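DUF5636 domain-containing protein (Legionella pneumophila subsp. pneumophila str. Philadelphia 1, PDB 4RD8) is of unknown function and belongs to the DUF5636 family, folding as a single chain of helices and loops without beta strands. Local coordinates at residues A[25-28]-A[29-33]; A[151-154]-A[155-158]. The protein carries 3 engineered substitutions. One frame throughout, in Å; residues are numbered along the deposited sequence.

Contact 1: residues A[25-28]-A[29-33]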
ATOM      1  N   GLU A  25       1.469   1.170 -22.498  1.00 31.77           N
ATOM      2  CA  GLU A  25       0.037   1.343 -22.261  1.00 30.63           C
ATOM      3  C   GLU A  25      -0.545   0.413 -21.183  1.00 28.30           C
ATOM      4  O   GLU A  25      -1.365   0.856 -20.373  1.00 32.38           O
ATOM      5  CB  GLU A  25      -0.760   1.257 -23.570  1.00 29.86           C
ATOM      6  CG  GLU A  25      -0.371   2.323 -24.607  1.00 40.02           C
ATOM      7  CD  GLU A  25      -0.698   3.756 -24.173  1.00 50.06           C
ATOM      8  OE1 GLU A  25      -1.415   3.955 -23.166  1.00 44.61           O
ATOM      9  OE2 GLU A  25      -0.236   4.698 -24.856  1.00 56.50           O
ATOM     10  N   PRO A  26      -0.138  -0.873 -21.165  1.00 32.03           N
ATOM     11  CA  PRO A  26      -0.696  -1.705 -20.091  1.00 29.04           C
ATOM     12  C   PRO A  26      -0.300  -1.208 -18.701  1.00 26.20           C
ATOM     13  O   PRO A  26      -1.124  -1.268 -17.782  1.00 28.35           O
ATOM     14  CB  PRO A  26      -0.091  -3.083 -20.373  1.00 29.18           C
ATOM     15  CG  PRO A  26       0.074  -3.097 -21.878  1.00 29.29           C
ATOM     16  CD  PRO A  26       0.544  -1.692 -22.191  1.00 33.71           C
ATOM     17  N   PHE A  27       0.926  -0.714 -18.552  1.00 22.86           N
ATOM     18  CA  PHE A  27       1.356  -0.171 -17.268  1.00 25.45           C
ATOM     19  C   PHE A  27       0.517   1.041 -16.893  1.00 26.38           C
ATOM     20  O   PHE A  27       0.059   1.162 -15.752  1.00 24.27           O
ATOM     21  CB  PHE A  27       2.828   0.215 -17.303  1.00 20.97           C
ATOM     22  CG  PHE A  27       3.303   0.896 -16.050  1.00 25.11           C
ATOM     23  CD1 PHE A  27       3.459   0.179 -14.869  1.00 21.47           C
ATOM     24  CD2 PHE A  27       3.607   2.249 -16.053  1.00 23.42           C
ATOM     25  CE1 PHE A  27       3.917   0.797 -13.715  1.00 18.01           C
ATOM     26  CE2 PHE A  27       4.050   2.880 -14.903  1.00 24.62           C
ATOM     27  CZ  PHE A  27       4.209   2.157 -13.728  1.00 23.05           C
ATOM     28  N   ILE A  28       0.325   1.938 -17.857  1.00 24.18           N
ATOM     29  CA  ILE A  28      -0.433   3.158 -17.630  1.00 26.21           C
ATOM     30  C   ILE A  28      -1.853   2.809 -17.217  1.00 27.84           C
ATOM     31  O   ILE A  28      -2.409   3.426 -16.312  1.00 26.55           O
ATOM     32  CB  ILE A  28      -0.455   4.058 -18.893  1.00 27.96           C
ATOM     33  CG1 ILE A  28       0.951   4.586 -19.191  1.00 29.09           C
ATOM     34  CG2 ILE A  28      -1.421   5.220 -18.715  1.00 31.47           C
ATOM     35  CD1 ILE A  28       1.101   5.221 -20.580  1.00 28.56           C
ATOM     36  N   GLN A  29      -2.437   1.815 -17.883  1.00 24.68           N
ATOM     37  CA  GLN A  29      -3.796   1.377 -17.566  1.00 27.39           C
ATOM     38  C   GLN A  29      -3.873   0.829 -16.137  1.00 26.66           C
ATOM     39  O   GLN A  29      -4.807   1.146 -15.401  1.00 27.13           O
ATOM     40  CB  GLN A  29      -4.276   0.327 -18.568  1.00 28.64           C
ATOM     41  CG  GLN A  29      -5.646  -0.283 -18.245  1.00 33.39           C
ATOM     42  CD  GLN A  29      -6.797   0.715 -18.327  1.00 42.01           C
ATOM     43  OE1 GLN A  29      -6.629   1.848 -18.786  1.00 40.89           O
ATOM     44  NE2 GLN A  29      -7.981   0.288 -17.890  1.00 44.51           N
ATOM     45  N   LEU A  30      -2.878   0.033 -15.745  1.00 23.98           N
ATOM     46  CA  LEU A  30      -2.847  -0.533 -14.399  1.00 23.00           C
ATOM     47  C   LEU A  30      -2.770   0.569 -13.344  1.00 24.41           C
ATOM     48  O   LEU A  30      -3.486   0.518 -12.340  1.00 23.84           O
ATOM     49  CB  LEU A  30      -1.686  -1.522 -14.254  1.00 25.46           C
ATOM     50  CG  LEU A  30      -1.810  -2.817 -15.079  1.00 27.50           C
ATOM     51  CD1 LEU A  30      -0.538  -3.644 -14.949  1.00 25.87           C
ATOM     52  CD2 LEU A  30      -3.022  -3.644 -14.661  1.00 25.13           C
ATOM     53  N   CYS A  31      -1.922   1.568 -13.574  1.00 24.87           N
ATOM     54  CA  CYS A  31      -1.803   2.684 -12.630  1.00 23.18           C
ATOM     55  C   CYS A  31      -3.089   3.492 -12.550  1.00 23.33           C
ATOM     56  O   CYS A  31      -3.475   3.958 -11.476  1.00 23.23           O
ATOM     57  CB  CYS A  31      -0.647   3.614 -13.015  1.00 26.94           C
ATOM     58  SG  CYS A  31       0.991   2.878 -12.817  1.00 26.10           S
ATOM     59  N   THR A  32      -3.731   3.682 -13.698  1.00 23.05           N
ATOM     60  CA  THR A  32      -4.956   4.451 -13.763  1.00 23.71           C
ATOM     61  C   THR A  32      -6.046   3.758 -12.956  1.00 27.95           C
ATOM     62  O   THR A  32      -6.793   4.411 -12.224  1.00 26.92           O
ATOM     63  CB  THR A  32      -5.395   4.638 -15.216  1.00 30.31           C
ATOM     64  OG1 THR A  32      -4.368   5.347 -15.916  1.00 29.94           O
ATOM     65  CG2 THR A  32      -6.698   5.412 -15.294  1.00 31.93           C
ATOM     66  N   LYS A  33      -6.120   2.433 -13.066  1.00 23.08           N
ATOM     67  CA  LYS A  33      -7.103   1.666 -12.303  1.00 25.88           C
ATOM     68  C   LYS A  33      -6.854   1.799 -10.792  1.00 23.99           C
ATOM     69  O   LYS A  33      -7.800   1.991 -10.019  1.00 25.73           O
ATOM     70  CB  LYS A  33      -7.095   0.197 -12.748  1.00 24.71           C
ATOM     71  CG  LYS A  33      -7.536  -0.012 -14.196  1.00 28.19           C
ATOM     72  CD  LYS A  33      -8.999   0.331 -14.395  1.00 34.27           C
ATOM     73  CE  LYS A  33      -9.915  -0.732 -13.811  1.00 39.95           C
ATOM     74  NZ  LYS A  33      -9.952  -1.960 -14.651  1.00 38.35           N
TER

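Contact 2: residues A[151-154]-A[155-158]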
ATOM      1  N   ASN A 151      -6.970  -8.428 -15.205  1.00 28.57           N
ATOM      2  CA  ASN A 151      -6.773  -9.876 -15.133  1.00 25.87           C
ATOM      3  C   ASN A 151      -5.314 -10.326 -15.173  1.00 24.66           C
ATOM      4  O   ASN A 151      -5.019 -11.436 -15.638  1.00 29.43           O
ATOM      5  CB  ASN A 151      -7.578 -10.595 -16.219  1.00 28.44           C
ATOM      6  CG  ASN A 151      -7.916 -12.018 -15.833  1.00 31.84           C
ATOM      7  OD1 ASN A 151      -7.935 -12.360 -14.649  1.00 28.98           O
ATOM      8  ND2 ASN A 151      -8.171 -12.857 -16.824  1.00 30.83           N
ATOM      9  N   ILE A 152      -4.403  -9.479 -14.702  1.00 25.12           N
ATOM     10  CA  ILE A 152      -3.026  -9.927 -14.504  1.00 24.08           C
ATOM     11  C   ILE A 152      -3.052 -10.938 -13.355  1.00 25.82           C
ATOM     12  O   ILE A 152      -3.936 -10.874 -12.495  1.00 25.26           O
ATOM     13  CB  ILE A 152      -2.026  -8.775 -14.203  1.00 26.28           C
ATOM     14  CG1 ILE A 152      -2.322  -8.104 -12.861  1.00 22.80           C
ATOM     15  CG2 ILE A 152      -2.030  -7.752 -15.329  1.00 31.10           C
ATOM     16  CD1 ILE A 152      -1.195  -7.180 -12.396  1.00 23.86           C
ATOM     17  N   PRO A 153      -2.115 -11.895 -13.356  1.00 25.68           N
ATOM     18  CA  PRO A 153      -2.058 -12.816 -12.215  1.00 26.30           C
ATOM     19  C   PRO A 153      -1.725 -12.065 -10.933  1.00 24.16           C
ATOM     20  O   PRO A 153      -0.926 -11.119 -10.957  1.00 22.42           O
ATOM     21  CB  PRO A 153      -0.894 -13.743 -12.577  1.00 29.43           C
ATOM     22  CG  PRO A 153      -0.875 -13.738 -14.081  1.00 29.83           C
ATOM     23  CD  PRO A 153      -1.218 -12.312 -14.452  1.00 30.04           C
ATOM     24  N   THR A 154      -2.326 -12.478  -9.823  1.00 26.88           N
ATOM     25  CA  THR A 154      -2.112 -11.782  -8.560  1.00 22.06           C
ATOM     26  C   THR A 154      -0.624 -11.773  -8.205  1.00 21.80           C
ATOM     27  O   THR A 154      -0.094 -10.767  -7.739  1.00 24.03           O
ATOM     28  CB  THR A 154      -2.940 -12.430  -7.433  1.00 22.97           C
ATOM     29  OG1 THR A 154      -4.337 -12.288  -7.739  1.00 27.10           O
ATOM     30  CG2 THR A 154      -2.640 -11.769  -6.090  1.00 25.02           C
ATOM     31  N   SER A 155       0.051 -12.882  -8.490  1.00 21.68           N
ATOM     32  CA  SER A 155       1.463 -13.037  -8.146  1.00 21.36           C
ATOM     33  C   SER A 155       2.378 -12.131  -8.976  1.00 21.57           C
ATOM     34  O   SER A 155       3.576 -12.046  -8.702  1.00 21.41           O
ATOM     35  CB  SER A 155       1.891 -14.493  -8.317  1.00 28.55           C
ATOM     36  OG  SER A 155       1.845 -14.878  -9.680  1.00 31.83           O
ATOM     37  N   GLU A 156       1.821 -11.464  -9.988  1.00 23.68           N
ATOM     38  CA  GLU A 156       2.626 -10.570 -10.836  1.00 19.06           C
ATOM     39  C   GLU A 156       2.405  -9.088 -10.554  1.00 21.53           C
ATOM     40  O   GLU A 156       2.939  -8.240 -11.260  1.00 22.18           O
ATOM     41  CB  GLU A 156       2.411 -10.884 -12.328  1.00 21.48           C
ATOM     42  CG  GLU A 156       2.863 -12.301 -12.689  1.00 24.94           C
ATOM     43  CD  GLU A 156       2.692 -12.643 -14.157  1.00 38.36           C
ATOM     44  OE1 GLU A 156       2.216 -11.786 -14.934  1.00 41.43           O
ATOM     45  OE2 GLU A 156       3.033 -13.783 -14.544  1.00 38.25           O
ATOM     46  N   ILE A 157       1.631  -8.784  -9.519  1.00 21.88           N
ATOM     47  CA  ILE A 157       1.352  -7.392  -9.169  1.00 16.92           C
ATOM     48  C   ILE A 157       2.648  -6.660  -8.819  1.00 20.65           C
ATOM     49  O   ILE A 157       2.865  -5.522  -9.244  1.00 18.76           O
ATOM     50  CB  ILE A 157       0.350  -7.304  -7.995  1.00 18.51           C
ATOM     51  CG1 ILE A 157      -1.064  -7.615  -8.493  1.00 21.04           C
ATOM     52  CG2 ILE A 157       0.356  -5.910  -7.372  1.00 20.49           C
ATOM     53  CD1 ILE A 157      -2.070  -7.828  -7.366  1.00 23.32           C
ATOM     54  N   CYS A 158       3.527  -7.313  -8.068  1.00 15.99           N
ATOM     55  CA  CYS A 158       4.784  -6.664  -7.666  1.00 18.41           C
ATOM     56  C   CYS A 158       5.653  -6.350  -8.892  1.00 18.51           C
ATOM     57  O   CYS A 158       6.070  -5.208  -9.101  1.00 17.73           O
ATOM     58  CB  CYS A 158       5.557  -7.537  -6.683  1.00 16.15           C
ATOM     59  SG  CYS A 158       6.973  -6.670  -5.961  1.00 18.55           S
TER

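Contact 1: residues A[25-28]-A[29-33]
A Cys sulfur-aromatic contact, one turn long, joins Phe27 and Cys31 in the first two turns of helix 25-38. The sulfur sits over one face of the phenyl ring, displaced from the middle toward the rim: Cys31 SG lies 3.7 Å from the ring centroid and 3.4 Å from Phe27 CZ, the nearest ring atom. Two torsions bring them together. Phe27 CG stands opposite the backbone N (chi1 175°), whereas Cys31 turns SG away from its own carbonyl carbon (chi1 -68°), back toward the start of the helix and onto the ring. The backbone beneath is regular alpha helix, with Cys31 N donating to Phe27 O at 3.0 Å, and the bonds from Gln29 N to Glu25 O and from Leu30 N to Pro26 O precede it in the same pattern.

A second feature is the doubly used carbonyl of Ile28. Thr32 N reaches Ile28 O at 2.9 Å, and the hydroxyl of the same residue adds a bond of 2.8 Å from Thr32 OG1 to Ile28 O. The two donors arrive from opposite faces of the carbonyl plane, the hydroxyl 38° out of it. Returning to the preceding turn in this way uses the threonine's hydroxyl hydrogen and holds the rotation about CA-CB. On another flank, Leu30 CG rests 3.2 Å from Pro26 O.

The helix is held on several sides. Cys31 packs on Cys179 and Leu183 of helix 179-184, Phe27 on Lys164, and Ile28 and Thr32 on the N-terminal loop through Lys14, Leu17 and Ile13. Gln29 NE2 is hydrogen-bonded to Glu150 OE2, and Lys33 NZ forms a salt bridge with the same oxygen, tying the helix to the loop that follows helix 130-144.

Contact 2: residues A[151-154]-A[155-158]
The chain runs extended through Ile152 and Pro153 and then bends into two overlapping turns, in which Glu156 N donates to Pro153 O at 2.9 Å and Ile157 N to Thr154 O at 3.2 Å. Both N-H groups point well at their acceptors, yet each donor stands more than 50° above the carbonyl plane. Beside these turns, the extended end of Glu156 crosses the outer CB-CG-CD side of the Pro153 ring obliquely, its OE1 3.5 Å from Pro153 CD. The same carboxylate oxygen forms a salt bridge with Arg160, one turn further on, which probably steadies the carboxylate beside the proline. On the inner side, with CG1 set between its backbone N and carbonyl carbon (chi1 66°), Ile152 carries CD1 to Ile157 CG1, 3.9 Å away, the two side chains crossing at about a right angle. Ile157 runs alongside Thr154, pointing the same way, with Thr154 CG2 4.2 Å from Ile157 CD1, and continues onto Trp135 and Ile139 of helix 130-144. This is the entry to helix 157-162: Glu156 occupies the N-cap position, and two consecutive i to i+3 turns, type I by their backbone angles, lead into the helix N terminus.

How the contacts relate
From the N terminus, contact 1 comes first and lies wholly within helix 25-38; contact 2 opens more than a hundred residues later, where the loop after helix 130-144 turns into helix 157-162. The two are in series, neither nested nor crossed, and neither closes a long loop. Contact 1 links successive helical turns, whereas contact 2 bends the chain into a helix. They are nevertheless neighbours in space, with centres about 13 Å apart, and they touch where Leu30 CD2 packs 4.3 Å from Ile152 CG2. Ile152 also packs on Arg160 and Ile161 of helix 157-162, so helix 25-38 reaches that helix through this loop residue.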